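Citrate synthase (PDB 4TVM) catalyses the condensation of oxaloacetate with acetyl-CoA and water to give citrate and free CoA in the Krebs cycle. Local coordinates at residues 165-170 with 390-395; 161-166 with 249-254; 224-229 with 384-389; 112-117 with 188-193. All coordinates share one frame; numbering follows the deposited sequence.

Interaction 1. Residues 165-170 with 390-395. With OAA (oxaloacetate ion), chain B.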
loop_
_atom_site.group_PDB
_atom_site.type_symbol
_atom_site.label_atom_id
_atom_site.label_comp_id
_atom_site.label_asym_id
_atom_site.label_seq_id
_atom_site.Cartn_x
_atom_site.Cartn_y
_atom_site.Cartn_z
ATOM N N ILE A 165 16.643 10.638 5.360
ATOM C CA ILE A 165 17.162 11.874 4.805
ATOM C C ILE A 165 16.860 11.966 3.328
ATOM O O ILE A 165 16.259 12.937 2.866
ATOM C CB ILE A 165 18.689 12.003 5.052
ATOM C CG1 ILE A 165 18.998 11.959 6.556
ATOM C CG2 ILE A 165 19.200 13.311 4.513
ATOM C CD1 ILE A 165 18.106 12.884 7.394
ATOM N N ARG A 166 17.291 10.957 2.583
ATOM C CA ARG A 166 17.035 10.896 1.143
ATOM C C ARG A 166 15.578 11.157 0.766
ATOM O O ARG A 166 15.301 11.810 -0.234
ATOM C CB ARG A 166 17.442 9.535 0.612
ATOM C CG ARG A 166 18.813 9.520 -0.011
ATOM C CD ARG A 166 19.480 8.181 0.116
ATOM N NE ARG A 166 20.786 8.242 -0.504
ATOM C CZ ARG A 166 21.597 7.200 -0.653
ATOM N NH1 ARG A 166 21.225 5.990 -0.225
ATOM N NH2 ARG A 166 22.783 7.373 -1.236
ATOM N N LEU A 167 14.644 10.648 1.551
ATOM C CA LEU A 167 13.216 10.871 1.266
ATOM C C LEU A 167 12.797 12.288 1.560
ATOM O O LEU A 167 12.084 12.898 0.779
ATOM C CB LEU A 167 12.341 9.921 2.087
ATOM C CG LEU A 167 12.003 8.592 1.407
ATOM C CD1 LEU A 167 11.647 7.526 2.426
ATOM C CD2 LEU A 167 10.848 8.801 0.451
ATOM N N LEU A 168 13.206 12.810 2.703
ATOM C CA LEU A 168 12.814 14.169 3.062
ATOM C C LEU A 168 13.407 15.178 2.090
ATOM O O LEU A 168 12.782 16.196 1.789
ATOM C CB LEU A 168 13.271 14.506 4.476
ATOM C CG LEU A 168 12.423 13.888 5.568
ATOM C CD1 LEU A 168 13.180 14.014 6.877
ATOM C CD2 LEU A 168 11.080 14.596 5.643
ATOM N N ALA A 169 14.617 14.899 1.609
ATOM C CA ALA A 169 15.284 15.807 0.648
ATOM C C ALA A 169 14.728 15.651 -0.731
ATOM O O ALA A 169 14.390 16.632 -1.365
ATOM C CB ALA A 169 16.779 15.569 0.593
ATOM N N LYS A 170 14.674 14.412 -1.211
ATOM C CA LYS A 170 14.400 14.161 -2.630
ATOM C C LYS A 170 12.938 14.160 -3.053
ATOM O O LYS A 170 12.664 14.322 -4.233
ATOM C CB LYS A 170 15.020 12.855 -3.066
ATOM C CG LYS A 170 16.495 12.835 -2.821
ATOM C CD LYS A 170 17.157 11.655 -3.500
ATOM C CE LYS A 170 18.646 11.957 -3.653
ATOM N NZ LYS A 170 19.373 11.429 -2.486
ATOM N N GLY A 390 3.773 16.910 2.640
ATOM C CA GLY A 390 3.559 17.362 4.018
ATOM C C GLY A 390 3.466 16.195 4.953
ATOM O O GLY A 390 4.036 16.207 6.030
ATOM N N ARG A 391 2.757 15.160 4.533
ATOM C CA ARG A 391 2.591 13.976 5.364
ATOM C C ARG A 391 3.837 13.097 5.493
ATOM O O ARG A 391 3.933 12.271 6.427
ATOM C CB ARG A 391 1.441 13.140 4.820
ATOM C CG ARG A 391 1.165 11.893 5.614
ATOM C CD ARG A 391 0.963 12.183 7.087
ATOM N NE ARG A 391 -0.178 13.075 7.300
ATOM C CZ ARG A 391 -1.464 12.720 7.192
ATOM N NH1 ARG A 391 -1.821 11.484 6.843
ATOM N NH2 ARG A 391 -2.409 13.624 7.401
ATOM N N LEU A 392 4.786 13.256 4.574
ATOM C CA LEU A 392 5.961 12.384 4.559
ATOM C C LEU A 392 6.617 12.178 5.927
ATOM O O LEU A 392 6.974 11.062 6.284
ATOM C CB LEU A 392 6.962 12.915 3.555
ATOM C CG LEU A 392 8.293 12.195 3.386
ATOM C CD1 LEU A 392 8.121 10.765 2.903
ATOM C CD2 LEU A 392 9.156 12.987 2.406
ATOM N N PRO A 393 6.827 13.254 6.695
ATOM C CA PRO A 393 7.447 13.078 8.009
ATOM C C PRO A 393 6.646 12.157 8.942
ATOM O O PRO A 393 7.216 11.416 9.767
ATOM C CB PRO A 393 7.501 14.511 8.554
ATOM C CG PRO A 393 6.536 15.291 7.714
ATOM C CD PRO A 393 6.714 14.682 6.365
ATOM N N GLY A 394 5.333 12.183 8.801
ATOM C CA GLY A 394 4.475 11.381 9.654
ATOM C C GLY A 394 4.567 9.944 9.233
ATOM O O GLY A 394 4.711 9.034 10.068
ATOM N N TRP A 395 4.458 9.729 7.930
ATOM C CA TRP A 395 4.666 8.400 7.373
ATOM C C TRP A 395 5.928 7.834 7.915
ATOM O O TRP A 395 5.959 6.699 8.354
ATOM C CB TRP A 395 4.745 8.428 5.851
ATOM C CG TRP A 395 3.415 8.623 5.193
ATOM C CD1 TRP A 395 2.206 8.424 5.736
ATOM C CD2 TRP A 395 3.191 9.065 3.853
ATOM N NE1 TRP A 395 1.217 8.710 4.829
ATOM C CE2 TRP A 395 1.799 9.123 3.663
ATOM C CE3 TRP A 395 4.039 9.452 2.800
ATOM C CZ2 TRP A 395 1.226 9.543 2.481
ATOM C CZ3 TRP A 395 3.462 9.854 1.602
ATOM C CH2 TRP A 395 2.064 9.885 1.450
HETATM O O1 OAA B . -5.045 15.328 6.993
HETATM O O2 OAA B . -6.440 16.237 5.524
HETATM O O4 OAA B . -8.036 11.961 8.377
HETATM O O5 OAA B . -5.981 11.212 8.248
HETATM O O3 OAA B . -5.226 12.910 6.659
HETATM C C1 OAA B . -6.146 15.368 6.387
HETATM C C2 OAA B . -7.150 14.309 6.749
HETATM C C3 OAA B . -6.361 13.066 7.072
HETATM C C4 OAA B . -6.865 12.010 7.927
#
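L392 reaches from one helix to touch L167 and L168 on another, and the path of its side chain explains the contact. The CA-CB bond of L392 points at helix segment 165-170, and with CG anti to the backbone N (chi1 178°) the branch is carried on in that direction. At the tip the two methyls divide the work. CD1 meets L167 CD2 at 4.2 Å, while CD2 goes deeper: it lies 3.4 Å from L167 O, 3.9 Å from L168 CA and 4.1 Å from L168 CD2. P393 adds its CD, 4.4 Å from L168 CD2. P393 has no N-H to give, and the helix kinks here; R391 O accepts from both G394 N and W395 N. On another side of the same helix, R391 bends at chi2 and chi3 and brings NH2 to oxaloacetate O3, a 3.0 Å hydrogen bond (165° at the hydrogen) lying in the guanidinium plane. The two segments run antiparallel, at 171°, with axes 10.3 Å apart at closest approach. This is buried leucine packing between antiparallel helices of the largely helical citrate synthase fold, and helix 383-403 also lines the oxaloacetate pocket.

Interaction 2. Residues 161-166 with 249-254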
loop_
_atom_site.group_PDB
_atom_site.type_symbol
_atom_site.label_atom_id
_atom_site.label_comp_id
_atom_site.label_asym_id
_atom_site.label_seq_id
_atom_site.Cartn_x
_atom_site.Cartn_y
_atom_site.Cartn_z
ATOM N N GLU A 161 18.397 5.881 8.569
ATOM C CA GLU A 161 18.670 7.262 8.751
ATOM C C GLU A 161 18.978 7.941 7.425
ATOM O O GLU A 161 18.514 9.028 7.157
ATOM C CB GLU A 161 19.883 7.386 9.660
ATOM C CG GLU A 161 19.962 8.720 10.321
ATOM C CD GLU A 161 18.804 8.929 11.274
ATOM O OE1 GLU A 161 18.892 8.478 12.436
ATOM O OE2 GLU A 161 17.797 9.529 10.844
ATOM N N LEU A 162 19.799 7.291 6.613
ATOM C CA LEU A 162 20.229 7.837 5.356
ATOM C C LEU A 162 19.067 7.890 4.369
ATOM O O LEU A 162 18.926 8.882 3.639
ATOM C CB LEU A 162 21.344 6.963 4.812
ATOM C CG LEU A 162 22.015 7.356 3.506
ATOM C CD1 LEU A 162 22.574 8.766 3.564
ATOM C CD2 LEU A 162 23.108 6.356 3.182
ATOM N N SER A 163 18.206 6.870 4.349
ATOM C CA SER A 163 17.023 6.957 3.487
ATOM C C SER A 163 15.864 7.740 4.094
ATOM O O SER A 163 14.917 8.100 3.377
ATOM C CB SER A 163 16.549 5.573 2.979
ATOM O OG SER A 163 16.230 4.674 4.030
ATOM N N THR A 164 15.894 8.005 5.395
ATOM C CA THR A 164 14.962 9.013 5.957
ATOM C C THR A 164 15.348 10.364 5.367
ATOM O O THR A 164 14.507 11.103 4.871
ATOM C CB THR A 164 15.027 9.038 7.477
ATOM O OG1 THR A 164 14.280 7.925 7.981
ATOM C CG2 THR A 164 14.497 10.355 8.076
ATOM N N ILE A 165 16.643 10.638 5.360
ATOM C CA ILE A 165 17.162 11.874 4.805
ATOM C C ILE A 165 16.860 11.966 3.328
ATOM O O ILE A 165 16.259 12.937 2.866
ATOM C CB ILE A 165 18.689 12.003 5.052
ATOM C CG1 ILE A 165 18.998 11.959 6.556
ATOM C CG2 ILE A 165 19.200 13.311 4.513
ATOM C CD1 ILE A 165 18.106 12.884 7.394
ATOM N N ARG A 166 17.291 10.957 2.583
ATOM C CA ARG A 166 17.035 10.896 1.143
ATOM C C ARG A 166 15.578 11.157 0.766
ATOM O O ARG A 166 15.301 11.810 -0.234
ATOM C CB ARG A 166 17.442 9.535 0.612
ATOM C CG ARG A 166 18.813 9.520 -0.011
ATOM C CD ARG A 166 19.480 8.181 0.116
ATOM N NE ARG A 166 20.786 8.242 -0.504
ATOM C CZ ARG A 166 21.597 7.200 -0.653
ATOM N NH1 ARG A 166 21.225 5.990 -0.225
ATOM N NH2 ARG A 166 22.783 7.373 -1.236
ATOM N N ALA A 249 9.025 -4.704 4.566
ATOM C CA ALA A 249 9.323 -3.980 3.359
ATOM C C ALA A 249 10.276 -2.853 3.693
ATOM O O ALA A 249 10.392 -2.464 4.853
ATOM C CB ALA A 249 8.047 -3.456 2.732
ATOM N N ASN A 250 11.004 -2.356 2.696
ATOM C CA ASN A 250 11.937 -1.277 2.966
ATOM C C ASN A 250 11.197 0.053 3.106
ATOM O O ASN A 250 9.981 0.141 2.930
ATOM C CB ASN A 250 13.078 -1.240 1.948
ATOM C CG ASN A 250 12.705 -0.547 0.652
ATOM O OD1 ASN A 250 12.128 0.534 0.652
ATOM N ND2 ASN A 250 13.055 -1.169 -0.470
ATOM N N LEU A 251 11.938 1.083 3.474
ATOM C CA LEU A 251 11.344 2.376 3.763
ATOM C C LEU A 251 10.641 2.962 2.577
ATOM O O LEU A 251 9.532 3.440 2.696
ATOM C CB LEU A 251 12.422 3.341 4.227
ATOM C CG LEU A 251 11.985 4.648 4.860
ATOM C CD1 LEU A 251 10.697 4.551 5.651
ATOM C CD2 LEU A 251 13.113 5.124 5.759
ATOM N N PHE A 252 11.277 2.904 1.420
ATOM C CA PHE A 252 10.699 3.443 0.202
ATOM C C PHE A 252 9.433 2.726 -0.200
ATOM O O PHE A 252 8.468 3.342 -0.660
ATOM C CB PHE A 252 11.705 3.333 -0.946
ATOM C CG PHE A 252 12.979 4.101 -0.717
ATOM C CD1 PHE A 252 13.011 5.227 0.119
ATOM C CD2 PHE A 252 14.161 3.711 -1.341
ATOM C CE1 PHE A 252 14.193 5.926 0.322
ATOM C CE2 PHE A 252 15.356 4.415 -1.129
ATOM C CZ PHE A 252 15.361 5.526 -0.308
ATOM N N THR A 253 9.438 1.409 -0.056
ATOM C CA THR A 253 8.313 0.628 -0.526
ATOM C C THR A 253 7.138 0.906 0.386
ATOM O O THR A 253 6.004 1.057 -0.076
ATOM C CB THR A 253 8.665 -0.866 -0.605
ATOM O OG1 THR A 253 9.919 -1.024 -1.296
ATOM C CG2 THR A 253 7.562 -1.627 -1.318
ATOM N N SER A 254 7.403 1.062 1.675
ATOM C CA SER A 254 6.328 1.454 2.616
ATOM C C SER A 254 5.743 2.859 2.355
ATOM O O SER A 254 4.530 3.050 2.456
ATOM C CB SER A 254 6.806 1.327 4.054
ATOM O OG SER A 254 7.660 0.200 4.197
#
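S163 and T164 meet L251 and F252 purely by van der Waals packing, although two of the four side chains are polar. S163 CB comes obliquely to the F252 ring, 3.5 Å from CZ. Its hydroxyl, rotated between the backbone N and the carbonyl carbon (chi1 59°), has L251 CD2 at 3.6 Å. The same methyl touches T164 OG1 at 3.8 Å, so one branch of L251 sits against two hydroxyl oxygens. T164 has its CB pointing away from 249-254, and it is OG1 that makes its contact.

Each hydroxyl is hydrogen-bonded to a carbonyl one turn back in its own helix, S163 OG with Q159 O and T164 OG1 with V160 O; T164 OG1 also has a weak bond with R400 NH1. Thus satisfied, both buried hydroxyls can lie against the methyl of L251. A second set of bonds organises the start of helix 251-262. N250 OD1 accepts from T253 N (2.9 Å, 155° at the hydrogen), with the donor above the plane of the amide. N250 O accepts from both S254 N and S254 OG, and S254 OG is also bonded to W399 NE1.

The contact thus packs the N-capped first turn of helix 251-262 against helix 159-182 of the citrate synthase fold, while A249 and T253 touch N260 and W263 of the second subunit.

Interaction 3. Residues 224-229 with 384-389. With OAA (oxaloacetate ion), chain B.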
loop_
_atom_site.group_PDB
_atom_site.type_symbol
_atom_site.label_atom_id
_atom_site.label_comp_id
_atom_site.label_asym_id
_atom_site.label_seq_id
_atom_site.Cartn_x
_atom_site.Cartn_y
_atom_site.Cartn_z
ATOM N N MET A 224 3.826 26.621 6.602
ATOM C CA MET A 224 2.818 26.386 7.623
ATOM C C MET A 224 1.906 25.240 7.224
ATOM O O MET A 224 1.651 24.337 8.016
ATOM C CB MET A 224 1.995 27.647 7.850
ATOM C CG MET A 224 1.098 27.570 9.064
ATOM S SD MET A 224 0.323 29.149 9.485
ATOM C CE MET A 224 -1.226 29.006 8.599
ATOM N N LEU A 225 1.418 25.269 5.989
ATOM C CA LEU A 225 0.455 24.271 5.546
ATOM C C LEU A 225 0.970 22.808 5.596
ATOM O O LEU A 225 0.190 21.867 5.785
ATOM C CB LEU A 225 -0.020 24.612 4.137
ATOM C CG LEU A 225 -1.402 25.247 4.057
ATOM C CD1 LEU A 225 -1.598 25.880 2.693
ATOM C CD2 LEU A 225 -2.450 24.183 4.317
ATOM N N PHE A 226 2.272 22.613 5.407
ATOM C CA PHE A 226 2.858 21.310 5.602
ATOM C C PHE A 226 2.925 20.934 7.071
ATOM O O PHE A 226 2.837 19.771 7.409
ATOM C CB PHE A 226 4.253 21.251 5.004
ATOM C CG PHE A 226 4.293 21.357 3.505
ATOM C CD1 PHE A 226 3.207 21.001 2.719
ATOM C CD2 PHE A 226 5.457 21.763 2.884
ATOM C CE1 PHE A 226 3.275 21.081 1.344
ATOM C CE2 PHE A 226 5.542 21.841 1.513
ATOM C CZ PHE A 226 4.450 21.491 0.739
ATOM N N ILE A 227 3.048 21.902 7.963
ATOM C CA ILE A 227 2.957 21.608 9.401
ATOM C C ILE A 227 1.560 21.101 9.722
ATOM O O ILE A 227 1.381 20.074 10.421
ATOM C CB ILE A 227 3.273 22.829 10.285
ATOM C CG1 ILE A 227 4.635 23.420 9.897
ATOM C CG2 ILE A 227 3.260 22.435 11.758
ATOM C CD1 ILE A 227 5.065 24.645 10.681
ATOM N N LEU A 228 0.558 21.774 9.171
ATOM C CA LEU A 228 -0.839 21.374 9.421
ATOM C C LEU A 228 -1.136 19.993 8.935
ATOM O O LEU A 228 -1.972 19.310 9.520
ATOM C CB LEU A 228 -1.816 22.370 8.831
ATOM C CG LEU A 228 -1.853 23.679 9.640
ATOM C CD1 LEU A 228 -2.036 24.904 8.754
ATOM C CD2 LEU A 228 -2.920 23.636 10.721
ATOM N N HIS A 229 -0.434 19.558 7.884
ATOM C CA HIS A 229 -0.675 18.228 7.273
ATOM C C HIS A 229 0.411 17.211 7.564
ATOM O O HIS A 229 0.337 16.086 7.087
ATOM C CB HIS A 229 -0.818 18.372 5.769
ATOM C CG HIS A 229 -2.113 18.979 5.337
ATOM N ND1 HIS A 229 -3.260 18.231 5.155
ATOM C CD2 HIS A 229 -2.442 20.257 5.024
ATOM C CE1 HIS A 229 -4.240 19.024 4.757
ATOM N NE2 HIS A 229 -3.772 20.260 4.676
ATOM N N THR A 384 -2.876 16.451 -4.332
ATOM C CA THR A 384 -2.607 15.228 -3.598
ATOM C C THR A 384 -1.111 15.039 -3.400
ATOM O O THR A 384 -0.699 14.432 -2.403
ATOM C CB THR A 384 -3.180 14.018 -4.301
ATOM O OG1 THR A 384 -4.467 14.361 -4.781
ATOM C CG2 THR A 384 -3.296 12.818 -3.325
ATOM N N VAL A 385 -0.316 15.541 -4.357
ATOM C CA VAL A 385 1.121 15.475 -4.250
ATOM C C VAL A 385 1.590 16.373 -3.085
ATOM O O VAL A 385 2.477 16.005 -2.303
ATOM C CB VAL A 385 1.814 15.948 -5.542
ATOM C CG1 VAL A 385 3.312 16.105 -5.304
ATOM C CG2 VAL A 385 1.530 15.001 -6.704
ATOM N N LEU A 386 0.976 17.550 -2.981
ATOM C CA LEU A 386 1.276 18.508 -1.902
ATOM C C LEU A 386 0.937 17.864 -0.604
ATOM O O LEU A 386 1.659 17.983 0.374
ATOM C CB LEU A 386 0.479 19.809 -2.070
ATOM C CG LEU A 386 1.010 20.674 -3.216
ATOM C CD1 LEU A 386 -0.020 21.655 -3.744
ATOM C CD2 LEU A 386 2.234 21.424 -2.756
ATOM N N PHE A 387 -0.146 17.123 -0.609
ATOM C CA PHE A 387 -0.536 16.390 0.589
ATOM C C PHE A 387 0.544 15.431 1.049
ATOM O O PHE A 387 0.894 15.426 2.232
ATOM C CB PHE A 387 -1.816 15.640 0.334
ATOM C CG PHE A 387 -2.421 15.076 1.569
ATOM C CD1 PHE A 387 -1.725 14.155 2.342
ATOM C CD2 PHE A 387 -3.694 15.444 1.966
ATOM C CE1 PHE A 387 -2.284 13.638 3.490
ATOM C CE2 PHE A 387 -4.249 14.924 3.118
ATOM C CZ PHE A 387 -3.546 14.034 3.887
ATOM N N ALA A 388 1.099 14.630 0.120
ATOM C CA ALA A 388 2.145 13.636 0.467
ATOM C C ALA A 388 3.446 14.259 0.975
ATOM O O ALA A 388 4.097 13.752 1.927
ATOM C CB ALA A 388 2.442 12.781 -0.734
ATOM N N LEU A 389 3.853 15.343 0.317
ATOM C CA LEU A 389 5.046 16.087 0.750
ATOM C C LEU A 389 4.955 16.460 2.213
ATOM O O LEU A 389 5.948 16.384 2.927
ATOM C CB LEU A 389 5.198 17.380 -0.040
ATOM C CG LEU A 389 5.616 17.200 -1.471
ATOM C CD1 LEU A 389 5.922 18.553 -2.060
ATOM C CD2 LEU A 389 6.803 16.220 -1.632
HETATM O O1 OAA B . -5.045 15.328 6.993
HETATM O O2 OAA B . -6.440 16.237 5.524
HETATM O O4 OAA B . -8.036 11.961 8.377
HETATM O O5 OAA B . -5.981 11.212 8.248
HETATM O O3 OAA B . -5.226 12.910 6.659
HETATM C C1 OAA B . -6.146 15.368 6.387
HETATM C C2 OAA B . -7.150 14.309 6.749
HETATM C C3 OAA B . -6.361 13.066 7.072
HETATM C C4 OAA B . -6.865 12.010 7.927
#
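The oxaloacetate pocket of citrate synthase is lined here by H229 and F387, which meet where helix 216-229 passes helix 383-403. Their rings form an oblique pair, centroids 5.3 Å apart and planes at 58°. H229 ND1 lies over one face of F387, 4.0 Å from CE2. F387 has CG anti to its backbone N (chi1 -169°), which swings the ring out from the helix, across its axis, to the ligand, where its edge does the touching: CZ is 3.4 Å from oxaloacetate O3, with that oxygen in the ring plane. H229 also turns an edge to the ligand, its CE1 3.6 Å from O2 of the carboxylate. The side chain of D366, probably an active-site residue, is about 5 Å from that of H229.

One turn before H229, F226 takes over the packing. Its CZ meets L386 CD2 at 4.1 Å and also touches L389 CB, and CE1 lies 3.6 Å from L386 O, an oblique approach to the ring. F85 meets the same ring, and L389 packs in addition on helix 159-182. The two segments cross at -74°, with axes 9.4 Å apart, so the contact has a buried hydrocarbon end and an end that opens on the ligand.

No hydrogen bond joins the two segments. F387 offers the ligand C-H groups, whose slight positive polarity would probably suit the oxaloacetate oxygens, and H229 comes with its CE1 edge. The two rings shape the pocket around the anion, while O3 takes its hydrogen bond from an arginine one turn further along helix 383-403.

Interaction 4. Residues 112-117 with 188-193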
loop_
_atom_site.group_PDB
_atom_site.type_symbol
_atom_site.label_atom_id
_atom_site.label_comp_id
_atom_site.label_asym_id
_atom_site.label_seq_id
_atom_site.Cartn_x
_atom_site.Cartn_y
_atom_site.Cartn_z
ATOM N N ARG A 112 21.918 18.757 1.494
ATOM C CA ARG A 112 22.958 18.201 0.637
ATOM C C ARG A 112 22.509 16.906 -0.078
ATOM O O ARG A 112 23.293 16.339 -0.814
ATOM C CB ARG A 112 24.308 18.060 1.412
ATOM C CG ARG A 112 24.313 17.109 2.610
ATOM C CD ARG A 112 25.583 17.215 3.482
ATOM N NE ARG A 112 25.596 16.180 4.539
ATOM C CZ ARG A 112 25.817 14.870 4.342
ATOM N NH1 ARG A 112 26.066 14.410 3.128
ATOM N NH2 ARG A 112 25.795 14.003 5.362
ATOM N N HIS A 113 21.249 16.492 0.079
ATOM C CA HIS A 113 20.712 15.295 -0.609
ATOM C C HIS A 113 19.505 15.537 -1.521
ATOM O O HIS A 113 18.759 14.598 -1.846
ATOM C CB HIS A 113 20.319 14.211 0.411
ATOM C CG HIS A 113 21.485 13.537 1.065
ATOM N ND1 HIS A 113 22.254 14.152 2.028
ATOM C CD2 HIS A 113 22.010 12.303 0.898
ATOM C CE1 HIS A 113 23.207 13.326 2.424
ATOM N NE2 HIS A 113 23.077 12.196 1.756
ATOM N N THR A 114 19.322 16.773 -1.969
ATOM C CA THR A 114 18.139 17.125 -2.726
ATOM C C THR A 114 18.255 16.842 -4.194
ATOM O O THR A 114 17.246 16.886 -4.914
ATOM C CB THR A 114 17.827 18.613 -2.612
ATOM O OG1 THR A 114 19.023 19.345 -2.836
ATOM C CG2 THR A 114 17.259 18.955 -1.245
ATOM N N MET A 115 19.471 16.612 -4.669
ATOM C CA MET A 115 19.659 16.294 -6.069
ATOM C C MET A 115 19.442 14.803 -6.253
ATOM O O MET A 115 19.970 14.016 -5.480
ATOM C CB MET A 115 21.058 16.667 -6.518
ATOM C CG MET A 115 21.092 17.160 -7.954
ATOM S SD MET A 115 22.683 17.783 -8.495
ATOM C CE MET A 115 22.695 19.370 -7.634
ATOM N N LEU A 116 18.634 14.444 -7.248
ATOM C CA LEU A 116 18.504 13.076 -7.719
ATOM C C LEU A 116 19.692 12.696 -8.583
ATOM O O LEU A 116 20.268 13.535 -9.291
ATOM C CB LEU A 116 17.292 12.911 -8.646
ATOM C CG LEU A 116 15.969 13.573 -8.354
ATOM C CD1 LEU A 116 14.974 13.187 -9.431
ATOM C CD2 LEU A 116 15.455 13.153 -7.004
ATOM N N HIS A 117 20.021 11.417 -8.549
ATOM C CA HIS A 117 20.827 10.777 -9.605
ATOM C C HIS A 117 20.345 11.236 -10.967
ATOM O O HIS A 117 19.149 11.109 -11.267
ATOM C CB HIS A 117 20.683 9.237 -9.539
ATOM C CG HIS A 117 21.838 8.506 -10.141
ATOM N ND1 HIS A 117 21.988 8.346 -11.503
ATOM C CD2 HIS A 117 22.904 7.898 -9.573
ATOM C CE1 HIS A 117 23.094 7.672 -11.748
ATOM N NE2 HIS A 117 23.671 7.397 -10.590
ATOM N N LEU A 188 14.520 22.532 -13.270
ATOM C CA LEU A 188 15.648 23.277 -12.671
ATOM C C LEU A 188 16.381 22.381 -11.683
ATOM O O LEU A 188 15.948 21.259 -11.435
ATOM C CB LEU A 188 15.132 24.537 -11.949
ATOM C CG LEU A 188 15.105 25.827 -12.786
ATOM C CD1 LEU A 188 14.549 25.545 -14.166
ATOM C CD2 LEU A 188 14.306 26.954 -12.117
ATOM N N TYR A 189 17.476 22.886 -11.100
ATOM C CA TYR A 189 18.170 22.196 -10.011
ATOM C C TYR A 189 18.045 22.923 -8.680
ATOM O O TYR A 189 17.725 24.077 -8.674
ATOM C CB TYR A 189 19.627 22.036 -10.355
ATOM C CG TYR A 189 19.860 21.005 -11.415
ATOM C CD1 TYR A 189 19.984 19.650 -11.085
ATOM C CD2 TYR A 189 19.965 21.369 -12.748
ATOM C CE1 TYR A 189 20.208 18.693 -12.067
ATOM C CE2 TYR A 189 20.194 20.438 -13.721
ATOM C CZ TYR A 189 20.310 19.107 -13.376
ATOM O OH TYR A 189 20.550 18.201 -14.369
ATOM N N PRO A 190 18.257 22.230 -7.547
ATOM C CA PRO A 190 18.398 22.875 -6.232
ATOM C C PRO A 190 19.398 24.029 -6.169
ATOM O O PRO A 190 20.465 23.941 -6.748
ATOM C CB PRO A 190 18.893 21.734 -5.336
ATOM C CG PRO A 190 18.274 20.517 -5.925
ATOM C CD PRO A 190 18.078 20.767 -7.399
ATOM N N ASP A 191 19.013 25.101 -5.482
ATOM C CA ASP A 191 19.899 26.212 -5.123
ATOM C C ASP A 191 20.296 26.018 -3.654
ATOM O O ASP A 191 19.438 26.023 -2.785
ATOM C CB ASP A 191 19.117 27.512 -5.285
ATOM C CG ASP A 191 19.992 28.757 -5.235
ATOM O OD1 ASP A 191 21.136 28.715 -4.722
ATOM O OD2 ASP A 191 19.510 29.790 -5.741
ATOM N N ASN A 192 21.583 25.837 -3.375
ATOM C CA ASN A 192 22.038 25.664 -1.976
ATOM C C ASN A 192 21.718 26.829 -1.079
ATOM O O ASN A 192 21.807 26.717 0.129
ATOM C CB ASN A 192 23.552 25.417 -1.879
ATOM C CG ASN A 192 23.896 23.940 -1.826
ATOM O OD1 ASN A 192 23.135 23.122 -1.294
ATOM N ND2 ASN A 192 25.042 23.592 -2.380
ATOM N N SER A 193 21.333 27.944 -1.678
ATOM C CA SER A 193 21.108 29.148 -0.939
ATOM C C SER A 193 19.629 29.320 -0.573
ATOM O O SER A 193 19.223 30.408 -0.183
ATOM C CB SER A 193 21.598 30.337 -1.766
ATOM O OG SER A 193 20.537 30.988 -2.450
#
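The ring of Y189 receives M115 at its edge: M115 CG lies near the ring plane, 4.2 Å from Y189 CD1. The sulfur follows in a Met-aromatic contact, SD 5.2 Å from the ring centroid and 58° off the normal, so it is neither squarely over the face nor in the plane. At the far end of the ring, Y189 OH is hydrogen-bonded to E118. A second flat pair belongs to 112-117 alone: H113 ND1 lies on one face of the R112 guanidinium, towards its rim, and R112 NH2 stands at the edge of the H113 ring.

The closest approach between the loops is made by T114 and P190, whose side chains slide past each other in opposite directions. T114 OG1 is 3.4 Å from P190 CG and 3.5 Å from P190 CB, and T114 CB adds a looser touch, 3.8 Å from P190 CG. Just beyond P190 the chain makes an Asx turn, D191 OD1 accepting from S193 N at 3.1 Å. No hydrogen bond passes between the two segments.

Both segments are connections between helices. Residues 112-117 lead from helix 100-111 into helix 118-122, with H117 at its N-cap. Residues 188-193 run from helix 159-182 towards helix 196-205. T114 rests on A169 of helix 159-182, so the paired loops lie against that helix.

In the fold
Helix 159-182 ties three of the contacts together. Interactions 1 and 2 share I165 and R166 and join directly where L167 CD1 meets F252 CD1 at 3.5 Å; interaction 4 lies against the same helix, with T114 CG2 3.7 Å from A169 O. Helix 383-403 links interactions 1 and 3 in the same way. R391 NE makes a probable hydrogen bond to H229 O (3.1 Å), so the arginine that binds oxaloacetate is itself tied to a neighbouring pocket residue. Interactions 1 and 3 both touch the ligand and have centres about 11 Å apart. Interactions 2 and 4 stand further off, centres about 19 and 20 Å from that of interaction 3.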